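Local structure of methyltransferase domain-containing protein (7CLU) at residues A18-T22 and I99-Y104. The protein is an S-adenosylmethionine-dependent O-methyltransferase that takes part in the synthesis of prodigiosin and recognises its substrate by induced fit. Numbering follows the deposited sequence.
Sequences AKALT and IDTFLY
Between helix 15-26 of the O-methyltransferase dimerisation domain and helix 93-107, K19 and T22 converge on D100 in a buried, charged interhelical contact at the dimer interface. The two short segments run roughly antiparallel (145° between their directions) with axes 11.4 Å apart, a separation that side chains rather than backbones must bridge. One carboxylate oxygen does most of this work: D100 OD1 accepts a hydrogen bond from T22 OG1 at 2.9 Å, on its syn lone pair, and forms a salt bridge with K19 NZ at 2.9 Å, the ammonium standing 39° out of the carboxylate plane. Two donors on one oxygen, approaching in such different ways, should limit rotation of the carboxylate and probably favour its ionised form. The other oxygen, D100 OD2, receives a water that also donates to the carbonyl O of T22.

K19 bends at its second side-chain torsion and then extends, which carries its end across the Y104 ring. There CE sits almost exactly over the ring centre, 3.3 Å from the centroid and 5° off the normal, the geometry of a CH-pi contact. NZ lies farther out, 4.3 Å from the same centroid, and adds a cation-pi interaction over that face. A second water accepts from K19 NZ and donates to the carbonyl O of D100. On the apolar side of T22, CG2 meets I99 CG2 at 3.9 Å.

Helix 93-107 has a wider pi-type turn here, evidenced by the Y104 N to I99 O bond. The second subunit adds further partners: K19 NZ also bonds to O of its G108, the Y104 ring stacks on its Y104, and I99 packs on its F15, while on the same chain L103 reaches helix 286-298.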
loop_
_atom_site.group_PDB
_atom_site.type_symbol
_atom_site.label_atom_id
_atom_site.label_comp_id
_atom_site.label_asym_id
_atom_site.label_seq_id
_atom_site.Cartn_x
_atom_site.Cartn_y
_atom_site.Cartn_z
ATOM N N ALA A 18 3.647 0.505 3.223
ATOM C CA ALA A 18 2.648 1.473 3.667
ATOM C C ALA A 18 2.423 1.368 5.168
ATOM O O ALA A 18 2.476 2.369 5.884
ATOM C CB ALA A 18 1.329 1.262 2.906
ATOM N N LYS A 19 2.182 0.149 5.662
ATOM C CA LYS A 19 1.878 -0.047 7.078
ATOM C C LYS A 19 3.115 0.064 7.961
ATOM O O LYS A 19 2.989 0.433 9.138
ATOM C CB LYS A 19 1.197 -1.399 7.298
ATOM C CG LYS A 19 -0.311 -1.383 7.053
ATOM C CD LYS A 19 -1.018 -0.574 8.141
ATOM C CE LYS A 19 -2.520 -0.693 8.039
ATOM N NZ LYS A 19 -3.198 -0.220 9.284
ATOM N N ALA A 20 4.315 -0.232 7.440
ATOM C CA ALA A 20 5.510 0.085 8.224
ATOM C C ALA A 20 5.580 1.585 8.504
ATOM O O ALA A 20 5.862 2.005 9.630
ATOM C CB ALA A 20 6.786 -0.389 7.515
ATOM N N LEU A 21 5.281 2.406 7.499
ATOM C CA LEU A 21 5.300 3.852 7.699
ATOM C C LEU A 21 4.181 4.317 8.629
ATOM O O LEU A 21 4.434 5.085 9.566
ATOM C CB LEU A 21 5.234 4.559 6.345
ATOM C CG LEU A 21 6.529 4.601 5.514
ATOM C CD1 LEU A 21 6.235 5.085 4.093
ATOM C CD2 LEU A 21 7.600 5.519 6.153
ATOM N N THR A 22 2.928 3.881 8.390
ATOM C CA THR A 22 1.834 4.375 9.231
ATOM C C THR A 22 1.954 3.886 10.670
ATOM O O THR A 22 1.580 4.614 11.594
ATOM C CB THR A 22 0.448 3.994 8.676
ATOM O OG1 THR A 22 0.243 2.582 8.743
ATOM C CG2 THR A 22 0.246 4.491 7.221
ATOM N N ILE A 99 -5.360 6.694 7.059
ATOM C CA ILE A 99 -5.124 5.391 6.442
ATOM C C ILE A 99 -5.466 4.264 7.414
ATOM O O ILE A 99 -6.233 3.354 7.087
ATOM C CB ILE A 99 -3.665 5.297 5.942
ATOM C CG1 ILE A 99 -3.499 6.114 4.655
ATOM C CG2 ILE A 99 -3.274 3.835 5.698
ATOM C CD1 ILE A 99 -2.083 6.627 4.383
ATOM N N ASP A 100 -4.925 4.314 8.636
ATOM C CA ASP A 100 -5.124 3.192 9.556
ATOM C C ASP A 100 -6.601 2.968 9.872
ATOM O O ASP A 100 -7.073 1.827 9.857
ATOM C CB ASP A 100 -4.347 3.412 10.851
ATOM C CG ASP A 100 -2.858 3.276 10.661
ATOM O OD1 ASP A 100 -2.435 2.528 9.752
ATOM O OD2 ASP A 100 -2.126 3.919 11.425
ATOM N N THR A 101 -7.341 4.044 10.138
ATOM C CA THR A 101 -8.701 3.960 10.667
ATOM C C THR A 101 -9.777 3.907 9.585
ATOM O O THR A 101 -10.905 3.487 9.870
ATOM C CB THR A 101 -8.973 5.159 11.588
ATOM O OG1 THR A 101 -8.908 6.375 10.834
ATOM C CG2 THR A 101 -7.940 5.236 12.705
ATOM N N PHE A 102 -9.453 4.287 8.355
ATOM C CA PHE A 102 -10.476 4.495 7.342
ATOM C C PHE A 102 -10.089 3.911 5.982
ATOM O O PHE A 102 -10.711 2.946 5.537
ATOM C CB PHE A 102 -10.765 5.988 7.239
ATOM C CG PHE A 102 -11.965 6.318 6.417
ATOM C CD1 PHE A 102 -13.217 5.819 6.758
ATOM C CD2 PHE A 102 -11.849 7.157 5.318
ATOM C CE1 PHE A 102 -14.327 6.127 6.011
ATOM C CE2 PHE A 102 -12.957 7.474 4.564
ATOM C CZ PHE A 102 -14.200 6.962 4.910
ATOM N N LEU A 103 -9.062 4.453 5.316
ATOM C CA LEU A 103 -8.811 4.045 3.929
ATOM C C LEU A 103 -8.281 2.611 3.815
ATOM O O LEU A 103 -8.663 1.876 2.899
ATOM C CB LEU A 103 -7.845 5.016 3.264
ATOM C CG LEU A 103 -8.370 6.443 3.085
ATOM C CD1 LEU A 103 -7.455 7.228 2.148
ATOM C CD2 LEU A 103 -9.773 6.395 2.552
ATOM N N TYR A 104 -7.336 2.219 4.669
ATOM C CA TYR A 104 -6.809 0.860 4.565
ATOM C C TYR A 104 -7.907 -0.175 4.761
ATOM O O TYR A 104 -8.018 -1.088 3.924
ATOM C CB TYR A 104 -5.657 0.688 5.556
ATOM C CG TYR A 104 -4.898 -0.608 5.446
ATOM C CD1 TYR A 104 -5.334 -1.761 6.115
ATOM C CD2 TYR A 104 -3.739 -0.685 4.689
ATOM C CE1 TYR A 104 -4.618 -2.954 6.033
ATOM C CE2 TYR A 104 -3.010 -1.866 4.605
ATOM C CZ TYR A 104 -3.450 -2.997 5.271
ATOM O OH TYR A 104 -2.708 -4.167 5.167
HETATM O O HOH W 1 -5.736 -0.187 9.030
HETATM O O HOH W 2 -0.461 6.254 11.332
#